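Local coordinates for amino acid ABC transporter, binding protein (Thermus thermophilus, PDB 3VV5), which binds S-(2-aminoethyl)-L-cysteine (thialysine) as the periplasmic solute receptor of an ABC transporter that takes up amino acids, at residues R27-I32 / L229-R234; G41-F46 / G145-T150; P48-D53 / V99-G104; A70-L75 / L236-Q241. All blocks are in the same frame, centred on the assembly; numbering follows the deposited sequence.

Interaction 1: residues R27-I32 / L229-R234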
# COMPACT_ATOMS: atom_id res chain seq x y z
N ARG A 27 10.68 -6.41 -19.03
CA ARG A 27 10.76 -7.79 -19.49
C ARG A 27 9.37 -8.40 -19.62
O ARG A 27 8.54 -8.27 -18.74
CB ARG A 27 11.61 -8.65 -18.55
CG ARG A 27 13.00 -8.10 -18.18
CD ARG A 27 13.85 -9.19 -17.51
NE ARG A 27 13.38 -9.50 -16.16
CZ ARG A 27 13.62 -10.64 -15.51
NH1 ARG A 27 13.15 -10.80 -14.28
NH2 ARG A 27 14.33 -11.61 -16.07
N SER A 28 9.13 -9.10 -20.73
CA SER A 28 7.88 -9.83 -20.91
C SER A 28 7.89 -11.07 -20.02
O SER A 28 8.95 -11.49 -19.54
CB SER A 28 7.76 -10.28 -22.36
OG SER A 28 8.59 -11.41 -22.55
N PHE A 29 6.72 -11.68 -19.84
CA PHE A 29 6.58 -12.84 -18.97
C PHE A 29 7.45 -14.02 -19.42
O PHE A 29 8.07 -14.70 -18.59
CB PHE A 29 5.12 -13.30 -18.87
CG PHE A 29 4.95 -14.55 -18.05
CD1 PHE A 29 5.21 -14.53 -16.69
CD2 PHE A 29 4.58 -15.75 -18.66
CE1 PHE A 29 5.11 -15.70 -15.91
CE2 PHE A 29 4.45 -16.92 -17.91
CZ PHE A 29 4.72 -16.90 -16.52
N GLU A 30 7.45 -14.27 -20.73
CA GLU A 30 8.28 -15.30 -21.34
C GLU A 30 9.79 -15.10 -21.01
O GLU A 30 10.50 -16.05 -20.63
CB GLU A 30 7.98 -15.40 -22.86
CG GLU A 30 7.62 -14.05 -23.61
CD GLU A 30 6.11 -13.89 -23.95
OE1 GLU A 30 5.50 -14.82 -24.52
OE2 GLU A 30 5.53 -12.81 -23.69
N GLU A 31 10.25 -13.86 -21.10
CA GLU A 31 11.61 -13.49 -20.72
C GLU A 31 11.92 -13.69 -19.23
O GLU A 31 12.97 -14.22 -18.88
CB GLU A 31 11.90 -12.06 -21.12
CG GLU A 31 12.10 -11.90 -22.62
CD GLU A 31 11.46 -10.64 -23.17
OE1 GLU A 31 11.63 -9.56 -22.55
OE2 GLU A 31 10.78 -10.74 -24.22
N ILE A 32 11.00 -13.27 -18.36
CA ILE A 32 11.12 -13.50 -16.92
C ILE A 32 11.16 -15.00 -16.65
O ILE A 32 12.04 -15.48 -15.95
CB ILE A 32 9.98 -12.78 -16.15
CG1 ILE A 32 10.16 -11.26 -16.27
CG2 ILE A 32 9.96 -13.20 -14.68
CD1 ILE A 32 8.89 -10.41 -16.20
N LEU A 229 1.39 -8.29 -17.32
CA LEU A 229 0.05 -7.97 -16.81
C LEU A 229 -0.92 -9.17 -16.84
O LEU A 229 -1.57 -9.50 -15.82
CB LEU A 229 -0.55 -6.76 -17.57
CG LEU A 229 -1.86 -6.16 -17.02
CD1 LEU A 229 -1.65 -5.53 -15.63
CD2 LEU A 229 -2.42 -5.14 -17.97
N ASP A 230 -1.00 -9.83 -18.00
CA ASP A 230 -1.84 -11.03 -18.13
C ASP A 230 -1.42 -12.10 -17.12
O ASP A 230 -2.27 -12.66 -16.42
CB ASP A 230 -1.85 -11.58 -19.56
CG ASP A 230 -2.82 -12.78 -19.74
OD1 ASP A 230 -3.90 -12.80 -19.10
OD2 ASP A 230 -2.49 -13.70 -20.52
N ALA A 231 -0.12 -12.39 -17.04
CA ALA A 231 0.36 -13.43 -16.10
C ALA A 231 0.05 -13.11 -14.64
O ALA A 231 -0.36 -13.99 -13.89
CB ALA A 231 1.86 -13.69 -16.28
N LEU A 232 0.22 -11.85 -14.24
CA LEU A 232 -0.07 -11.49 -12.86
C LEU A 232 -1.56 -11.57 -12.58
O LEU A 232 -1.97 -12.07 -11.52
CB LEU A 232 0.51 -10.11 -12.48
CG LEU A 232 2.04 -10.00 -12.55
CD1 LEU A 232 2.47 -8.51 -12.36
CD2 LEU A 232 2.71 -10.85 -11.48
N ASN A 233 -2.37 -11.10 -13.52
CA ASN A 233 -3.83 -11.21 -13.38
C ASN A 233 -4.28 -12.66 -13.25
O ASN A 233 -5.17 -12.98 -12.45
CB ASN A 233 -4.54 -10.53 -14.56
CG ASN A 233 -4.71 -9.03 -14.34
OD1 ASN A 233 -4.91 -8.57 -13.22
ND2 ASN A 233 -4.64 -8.28 -15.42
N ARG A 234 -3.69 -13.52 -14.08
CA ARG A 234 -4.04 -14.93 -14.07
C ARG A 234 -3.73 -15.57 -12.71
O ARG A 234 -4.59 -16.21 -12.10
CB ARG A 234 -3.35 -15.69 -15.20
CG ARG A 234 -3.57 -17.22 -15.10
CD ARG A 234 -2.90 -18.04 -16.20
NE ARG A 234 -1.43 -18.02 -16.12
CZ ARG A 234 -0.64 -17.29 -16.91
NH1 ARG A 234 0.68 -17.36 -16.78
NH2 ARG A 234 -1.17 -16.48 -17.83

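Interaction 2: residues G41-F46 / G145-T150. With SLZ (L-thialysine), chain C.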
# COMPACT_ATOMS: atom_id res chain seq x y z
N GLY A 41 9.27 -4.87 -6.82
CA GLY A 41 9.54 -3.61 -6.09
C GLY A 41 8.50 -3.43 -4.99
O GLY A 41 7.31 -3.70 -5.21
N THR A 42 8.95 -3.06 -3.80
CA THR A 42 8.02 -2.73 -2.72
C THR A 42 8.67 -1.64 -1.84
O THR A 42 9.76 -1.19 -2.15
CB THR A 42 7.60 -3.97 -1.88
OG1 THR A 42 6.37 -3.68 -1.21
CG2 THR A 42 8.64 -4.32 -0.83
N GLU A 43 8.00 -1.23 -0.78
CA GLU A 43 8.54 -0.17 0.08
C GLU A 43 9.22 -0.74 1.32
O GLU A 43 10.42 -0.51 1.53
CB GLU A 43 7.45 0.83 0.48
CG GLU A 43 7.99 2.00 1.32
CD GLU A 43 6.96 2.57 2.26
OE1 GLU A 43 6.23 1.76 2.87
OE2 GLU A 43 6.87 3.81 2.41
N GLY A 44 8.44 -1.43 2.15
CA GLY A 44 8.98 -2.03 3.37
C GLY A 44 8.81 -1.11 4.58
O GLY A 44 9.46 -1.31 5.60
N ALA A 45 7.95 -0.10 4.47
CA ALA A 45 7.65 0.75 5.62
C ALA A 45 6.14 0.95 5.84
O ALA A 45 5.70 2.01 6.33
CB ALA A 45 8.38 2.10 5.51
N PHE A 46 5.36 -0.08 5.50
CA PHE A 46 3.89 0.03 5.57
C PHE A 46 3.28 -1.21 6.22
O PHE A 46 2.64 -2.00 5.53
CB PHE A 46 3.32 0.23 4.15
CG PHE A 46 2.00 0.99 4.08
CD1 PHE A 46 1.87 2.25 4.68
CD2 PHE A 46 0.92 0.48 3.37
CE1 PHE A 46 0.67 2.98 4.58
CE2 PHE A 46 -0.32 1.21 3.25
CZ PHE A 46 -0.43 2.45 3.85
N GLY A 145 -0.91 15.40 8.95
CA GLY A 145 0.29 14.67 8.50
C GLY A 145 -0.06 13.54 7.53
O GLY A 145 -0.94 12.72 7.83
N VAL A 146 0.64 13.50 6.39
CA VAL A 146 0.50 12.43 5.36
C VAL A 146 1.84 12.01 4.76
O VAL A 146 2.78 12.82 4.65
CB VAL A 146 -0.38 12.88 4.18
CG1 VAL A 146 -1.81 13.02 4.61
CG2 VAL A 146 0.13 14.20 3.64
N GLN A 147 1.92 10.76 4.32
CA GLN A 147 3.05 10.30 3.53
C GLN A 147 3.06 10.96 2.14
O GLN A 147 2.01 11.08 1.51
CB GLN A 147 3.01 8.78 3.36
CG GLN A 147 4.30 8.28 2.76
CD GLN A 147 4.38 6.79 2.60
OE1 GLN A 147 3.39 6.06 2.77
NE2 GLN A 147 5.57 6.31 2.25
N VAL A 148 4.24 11.37 1.68
CA VAL A 148 4.39 11.98 0.36
C VAL A 148 4.01 10.99 -0.76
O VAL A 148 4.23 9.78 -0.64
CB VAL A 148 5.83 12.54 0.11
CG1 VAL A 148 6.87 11.42 0.09
CG2 VAL A 148 5.87 13.38 -1.19
N GLY A 149 3.41 11.53 -1.81
CA GLY A 149 3.12 10.78 -3.02
C GLY A 149 1.95 9.82 -2.86
O GLY A 149 1.78 8.94 -3.67
N THR A 150 1.16 10.01 -1.81
CA THR A 150 0.04 9.10 -1.55
C THR A 150 -1.33 9.71 -1.87
O THR A 150 -1.51 10.93 -2.00
CB THR A 150 0.02 8.60 -0.08
OG1 THR A 150 -0.18 9.72 0.81
CG2 THR A 150 1.30 7.85 0.29
N SLZ C . -2.67 3.52 -0.39
CA SLZ C . -1.50 4.42 -0.48
CB SLZ C . -0.18 3.60 -0.51
SG SLZ C . 0.90 3.57 0.97
CD SLZ C . 2.15 2.44 0.27
CE SLZ C . 3.42 2.19 1.09
NZ SLZ C . 3.95 0.86 0.74
C SLZ C . -1.62 5.09 -1.85
O SLZ C . -1.08 6.19 -2.02
OXT SLZ C . -2.27 4.46 -2.73

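Interaction 3: residues P48-D53 / V99-G104. With SLZ (L-thialysine), chain C.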
# COMPACT_ATOMS: atom_id res chain seq x y z
N PRO A 48 0.64 -3.53 8.11
CA PRO A 48 1.06 -4.94 7.96
C PRO A 48 1.13 -5.41 6.50
O PRO A 48 1.21 -6.61 6.25
CB PRO A 48 -0.07 -5.70 8.68
CG PRO A 48 -1.29 -4.86 8.36
CD PRO A 48 -0.81 -3.43 8.41
N PHE A 49 1.10 -4.48 5.55
CA PHE A 49 1.09 -4.83 4.11
C PHE A 49 2.45 -5.21 3.55
O PHE A 49 2.60 -6.26 2.89
CB PHE A 49 0.47 -3.68 3.31
CG PHE A 49 -1.00 -3.52 3.57
CD1 PHE A 49 -1.91 -4.41 2.99
CD2 PHE A 49 -1.47 -2.52 4.41
CE1 PHE A 49 -3.26 -4.31 3.25
CE2 PHE A 49 -2.85 -2.40 4.67
CZ PHE A 49 -3.74 -3.29 4.08
N ASN A 50 3.44 -4.35 3.79
CA ASN A 50 4.82 -4.62 3.37
C ASN A 50 5.77 -3.86 4.29
O ASN A 50 5.71 -2.63 4.39
CB ASN A 50 5.06 -4.26 1.87
CG ASN A 50 4.82 -2.76 1.55
OD1 ASN A 50 5.74 -1.93 1.62
ND2 ASN A 50 3.59 -2.44 1.15
N TYR A 51 6.63 -4.60 4.98
CA TYR A 51 7.42 -3.99 6.05
C TYR A 51 8.55 -4.93 6.42
O TYR A 51 8.47 -6.13 6.19
CB TYR A 51 6.56 -3.65 7.30
CG TYR A 51 6.07 -4.86 8.06
CD1 TYR A 51 6.77 -5.32 9.20
CD2 TYR A 51 4.94 -5.58 7.64
CE1 TYR A 51 6.36 -6.46 9.90
CE2 TYR A 51 4.50 -6.75 8.35
CZ TYR A 51 5.22 -7.16 9.47
OH TYR A 51 4.84 -8.29 10.18
N PHE A 52 9.59 -4.37 7.00
CA PHE A 52 10.66 -5.20 7.54
C PHE A 52 10.35 -5.53 8.98
O PHE A 52 10.14 -4.62 9.81
CB PHE A 52 12.01 -4.48 7.44
CG PHE A 52 12.56 -4.42 6.05
CD1 PHE A 52 13.34 -5.47 5.55
CD2 PHE A 52 12.28 -3.33 5.22
CE1 PHE A 52 13.84 -5.43 4.25
CE2 PHE A 52 12.80 -3.27 3.93
CZ PHE A 52 13.57 -4.34 3.43
N ASP A 53 10.32 -6.82 9.30
CA ASP A 53 9.93 -7.23 10.66
C ASP A 53 11.08 -6.99 11.64
O ASP A 53 12.12 -6.42 11.28
CB ASP A 53 9.45 -8.69 10.69
CG ASP A 53 10.56 -9.69 10.30
OD1 ASP A 53 10.23 -10.86 10.01
OD2 ASP A 53 11.75 -9.30 10.27
N VAL A 99 5.47 -4.14 -9.24
CA VAL A 99 5.46 -3.51 -7.93
C VAL A 99 4.20 -3.96 -7.19
O VAL A 99 3.10 -3.97 -7.76
CB VAL A 99 5.50 -1.97 -8.07
CG1 VAL A 99 5.21 -1.26 -6.73
CG2 VAL A 99 6.84 -1.50 -8.63
N ILE A 100 4.37 -4.31 -5.91
CA ILE A 100 3.23 -4.53 -5.00
C ILE A 100 3.54 -3.81 -3.71
O ILE A 100 4.38 -4.26 -2.92
CB ILE A 100 2.89 -6.05 -4.81
CG1 ILE A 100 1.60 -6.24 -3.98
CG2 ILE A 100 4.10 -6.86 -4.26
CD1 ILE A 100 1.12 -7.71 -4.02
N ALA A 101 2.89 -2.66 -3.53
CA ALA A 101 3.25 -1.73 -2.48
C ALA A 101 2.05 -0.85 -2.09
O ALA A 101 2.21 0.34 -1.75
CB ALA A 101 4.43 -0.88 -2.94
N SER A 102 0.87 -1.44 -2.12
CA SER A 102 -0.37 -0.82 -1.66
C SER A 102 -0.81 0.40 -2.49
O SER A 102 -1.42 1.32 -1.94
CB SER A 102 -0.27 -0.47 -0.17
OG SER A 102 -0.23 -1.64 0.63
N HIS A 103 -0.54 0.41 -3.79
CA HIS A 103 -0.97 1.53 -4.64
C HIS A 103 -2.46 1.47 -4.89
O HIS A 103 -2.96 0.51 -5.48
CB HIS A 103 -0.26 1.56 -5.99
CG HIS A 103 1.19 1.90 -5.91
ND1 HIS A 103 1.67 3.19 -6.05
CD2 HIS A 103 2.27 1.12 -5.70
CE1 HIS A 103 2.99 3.18 -5.94
NE2 HIS A 103 3.38 1.93 -5.75
N GLY A 104 -3.16 2.51 -4.47
CA GLY A 104 -4.54 2.70 -4.88
C GLY A 104 -4.57 3.05 -6.36
O GLY A 104 -3.69 3.72 -6.85
N SLZ C . -2.67 3.52 -0.39
CA SLZ C . -1.50 4.42 -0.48
CB SLZ C . -0.18 3.60 -0.51
SG SLZ C . 0.90 3.57 0.97
CD SLZ C . 2.15 2.44 0.27
CE SLZ C . 3.42 2.19 1.09
NZ SLZ C . 3.95 0.86 0.74
C SLZ C . -1.62 5.09 -1.85
O SLZ C . -1.08 6.19 -2.02
OXT SLZ C . -2.27 4.46 -2.73

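Interaction 4: residues A70-L75 / L236-Q241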
# COMPACT_ATOMS: atom_id res chain seq x y z
N ALA A 70 4.41 -15.44 -7.45
CA ALA A 70 5.66 -15.92 -8.05
C ALA A 70 5.72 -17.45 -8.10
O ALA A 70 6.09 -18.04 -9.14
CB ALA A 70 6.86 -15.35 -7.29
N GLU A 71 5.34 -18.08 -7.00
CA GLU A 71 5.37 -19.54 -6.88
C GLU A 71 4.43 -20.23 -7.86
O GLU A 71 4.81 -21.21 -8.53
CB GLU A 71 5.07 -19.97 -5.45
CG GLU A 71 6.26 -19.79 -4.52
CD GLU A 71 5.87 -19.72 -3.05
OE1 GLU A 71 4.77 -20.20 -2.68
OE2 GLU A 71 6.69 -19.18 -2.26
N ARG A 72 3.21 -19.72 -7.96
CA ARG A 72 2.24 -20.24 -8.93
C ARG A 72 2.72 -20.10 -10.38
O ARG A 72 2.42 -20.95 -11.21
CB ARG A 72 0.87 -19.59 -8.75
CG ARG A 72 -0.26 -20.16 -9.67
CD ARG A 72 -0.37 -21.70 -9.63
NE ARG A 72 -1.54 -22.17 -10.36
CZ ARG A 72 -2.75 -22.29 -9.82
NH1 ARG A 72 -3.76 -22.72 -10.54
NH2 ARG A 72 -2.94 -21.97 -8.56
N LEU A 73 3.47 -19.03 -10.67
CA LEU A 73 4.01 -18.80 -12.02
C LEU A 73 5.34 -19.50 -12.28
O LEU A 73 5.87 -19.43 -13.40
CB LEU A 73 4.17 -17.30 -12.28
CG LEU A 73 2.89 -16.48 -12.30
CD1 LEU A 73 3.23 -14.98 -12.24
CD2 LEU A 73 2.02 -16.84 -13.54
N GLY A 74 5.87 -20.19 -11.27
CA GLY A 74 7.14 -20.93 -11.35
C GLY A 74 8.40 -20.07 -11.31
O GLY A 74 9.40 -20.39 -11.97
N LEU A 75 8.35 -18.99 -10.53
CA LEU A 75 9.42 -17.99 -10.52
C LEU A 75 10.00 -17.80 -9.13
O LEU A 75 9.28 -17.85 -8.15
CB LEU A 75 8.89 -16.64 -10.99
CG LEU A 75 8.34 -16.58 -12.41
CD1 LEU A 75 7.49 -15.31 -12.63
CD2 LEU A 75 9.49 -16.69 -13.40
N LEU A 236 -3.30 -14.08 -9.78
CA LEU A 236 -4.14 -13.49 -8.74
C LEU A 236 -5.53 -14.15 -8.72
O LEU A 236 -6.01 -14.56 -7.66
CB LEU A 236 -4.28 -11.95 -8.92
CG LEU A 236 -5.18 -11.23 -7.89
CD1 LEU A 236 -4.64 -11.35 -6.49
CD2 LEU A 236 -5.42 -9.72 -8.24
N ALA A 237 -6.14 -14.27 -9.90
CA ALA A 237 -7.45 -14.90 -10.01
C ALA A 237 -7.40 -16.37 -9.56
O ALA A 237 -8.32 -16.83 -8.87
CB ALA A 237 -7.99 -14.78 -11.43
N GLU A 238 -6.33 -17.06 -9.91
CA GLU A 238 -6.11 -18.45 -9.45
C GLU A 238 -5.96 -18.56 -7.92
O GLU A 238 -6.49 -19.50 -7.30
CB GLU A 238 -4.93 -19.10 -10.18
CG GLU A 238 -5.26 -19.43 -11.67
CD GLU A 238 -4.07 -19.85 -12.53
OE1 GLU A 238 -2.92 -19.68 -12.10
OE2 GLU A 238 -4.29 -20.36 -13.67
N LEU A 239 -5.26 -17.60 -7.31
CA LEU A 239 -5.10 -17.59 -5.84
C LEU A 239 -6.40 -17.32 -5.11
O LEU A 239 -6.64 -17.86 -4.02
CB LEU A 239 -4.06 -16.54 -5.39
CG LEU A 239 -2.63 -16.60 -5.92
CD1 LEU A 239 -1.68 -15.77 -5.06
CD2 LEU A 239 -2.13 -17.99 -6.00
N MET A 240 -7.25 -16.48 -5.70
CA MET A 240 -8.55 -16.22 -5.11
C MET A 240 -9.46 -17.44 -5.19
O MET A 240 -10.24 -17.71 -4.27
CB MET A 240 -9.19 -15.00 -5.75
CG MET A 240 -8.56 -13.70 -5.29
SD MET A 240 -9.33 -12.32 -6.15
CE MET A 240 -10.81 -12.10 -5.19
N GLN A 241 -9.35 -18.20 -6.27
CA GLN A 241 -10.18 -19.40 -6.45
C GLN A 241 -9.73 -20.58 -5.57
O GLN A 241 -10.56 -21.28 -4.98
CB GLN A 241 -10.24 -19.79 -7.94
CG GLN A 241 -10.29 -21.31 -8.21
CD GLN A 241 -11.02 -21.73 -9.48
OE1 GLN A 241 -11.50 -22.87 -9.58
NE2 GLN A 241 -11.11 -20.83 -10.46
O HOH W 1 -6.60 -22.23 -8.91

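Interaction 1: residues R27-I32 / L229-R234
Next to Phe-29, whose ring packs on Ala-231, the hydroxyl OG of Ser-28 is held twice by one residue: it accepts from the backbone N of Glu-31 at 3.3 Å and gives a weak bond to Glu-31 OE2. Ser-28 N returns a bond to Glu-31 OE1 (3.1 Å), meeting that oxygen from above the carboxylate plane. The pair is a capping box, and it starts helix 29-35 against helix 226-242, where Ser-227 OG also binds Phe-29 N. The contact itself is small and mostly apolar. With CG anti to the backbone N (chi1 176°), the Phe-29 ring reaches across to helix 226-242 and lays one face over the methyl of Ala-231, a CH-pi contact with CB 3.8 Å from the ring centroid. A serine in place of Phe-29 would probably leave the Ala-231 methyl without its cover and the two helices without this bridge. Farther round the ring comes Arg-234, its chain bent at chi3 and its guanidinium plane turned 72° from the ring. Its attraction to the ring is weak at most, since Arg-234 CZ stands 5.7 Å from the centroid and the nearest atom, NH1, is 4.0 Å from Phe-29 CE2.

Interaction 2: residues G41-F46 / G145-T150
Glu-43 and Gln-147 join beside the side chain of bound L-thialysine, reaching each other from opposite directions. Glu-43 divides its carboxylate between two partners: OE1 takes a weak bond from the ligand's terminal amine (NZ, 3.2 Å), while OE2 accepts from Gln-147 NE2 at 2.8 Å. Gln-147 spans the distance with CG anti to the backbone N (chi1 -169°) and its chain extended. The bond meets OE2 nearly head-on along C-O and lies close to the Gln-147 amide plane, though its N-H is bent to 145°. The negative charge of Glu-43 probably helps to balance the ammonium group. Phe-46 spreads its ring along the ligand chain, one face against the sulfur, with CZ 3.4 Å from SG; its CB is 3.5 Å from NZ. At the far end of the ligand Thr-150 CA lies 3.2 Å from carboxylate atom O. These residues come from the two lobes of a periplasmic solute-binding protein of family 3: Glu-43 just past strand 37-42 and Phe-46 on strand 45-46 on one side, Gln-147 at the end of strand 143-147 on the other. The Glu-43 to Gln-147 bond thus spans the cleft that encloses the amino acid. Behind the first shell, Ala-45 N binds Glu-43 OE1 from above the carboxylate plane, where Ala-45 and Phe-46 form a classic beta bulge opposite Asn-50. Gln-147 NE2 has a second acceptor in Gln-169 O. Residues 147-150 make a type II turn; across it Thr-150 OG1 bonds Gln-147 O at 2.7 Å, and it caps helix 151-158 through Met-153 N.

Interaction 3: residues P48-D53 / V99-G104
The Phe-49 ring is approached obliquely by the hydroxyl of Ser-102, and the closest touch is at the root of the ring, where Ser-102 OG lies 3.4 Å from Phe-49 CB. The same ring stacks on Tyr-120 and meets the ring of Phe-253 at about 45°. The second flat group, the Asn-50 amide, turns its nitrogen to the other segment: ND2 is 3.7 Å from Ala-101 CA. Its CG sits between the backbone N and the carbonyl carbon (chi1 61°), which brings the amide close to the ligand amine as well. Asn-50 ND2 bonds to Glu-62 OE1, and OD1 bonds to Gly-44 N. Glu-62 OE1 also binds Ser-102 OG, which has a further partner in Tyr-120 OH, so one carboxylate oxygen of helix 61-72 ties both sides of the contact together. In this family 3 solute-binding protein the chain turns a corner at Ala-101, between strand 98-100 and the weakly bonded strand 102-104, both of which pair with strand 206-222. Backbone atoms at and after this corner bind L-thialysine at both ends. The carbonyl of Ala-101 takes the side-chain amine (O to NZ 3.1 Å), and that of Ser-102 takes the alpha-amine (O to N 3.0 Å). At the carboxylate end Gly-104 N gives OXT a nearly straight bond of 2.8 Å, at 170°. Ser-102 CB rests against the methylene CD of the ligand, at 3.8 Å. On the other segment, Phe-49 and Asn-50 form a classic beta bulge opposite Phe-46, after the cis peptide bond that precedes Pro-48.

Interaction 4: residues A70-L75 / L236-Q241
Helix 61-72 ends beside helix 226-242, the CA of Arg-72 8.4 Å from that of Leu-239, and the chain then leaves through a Schellman motif at Gly-74, closed by Leu-75 N on Ala-70 O. The two helices are joined here by a stacked ion pair near the surface of the protein. The Arg-72 chain starts anti to its own N and bends at chi2 (51°), which sets the guanidinium beside Glu-238. Guanidinium and carboxylate planes are only 16° apart and lie one over the other, with Glu-238 OE1 above the rim of the guanidinium, 3.3 Å from Arg-72 NE. No N-H points at that oxygen, so the salt bridge acts through charge alone. Exchanging Glu-238 for a leucine would probably leave this face of Arg-72 without its opposite charge. Arg-72 NH2 has a separate salt bridge to Asp-242 OD2. Below the charges, Arg-72 CB comes within 4.4 Å of Leu-239 CD2, a thin apolar contact. A water completes the join at the guanidinium edge, in its plane: it accepts a weak bond from Arg-72 NH1 and donates to the backbone O of Glu-238 at 3.2 Å.

Overall arrangement
The four contacts form two pairs. Interactions 2 and 3, with centres about 8 Å apart, share the thialysine and meet directly: Thr-42 OG1 lies 2.7 Å from Ile-100 O in a probable hydrogen bond, through neighbouring strands 37-42 and 98-100. Interaction 3 lies within the first lobe, whereas interaction 2 reaches across to the second. Interactions 1 and 4, about 12 Å apart between centres, both use helix 226-242, and Leu-73 joins them: its CD2 lies 3.5 Å from Arg-234 NH1 and 4.0 Å from Phe-29 CZ. This outer pair stands away from the ligand site: the centres of interactions 1 and 4 are each about 26 Å from that of interaction 2, and about 21 and 18 Å from that of interaction 3.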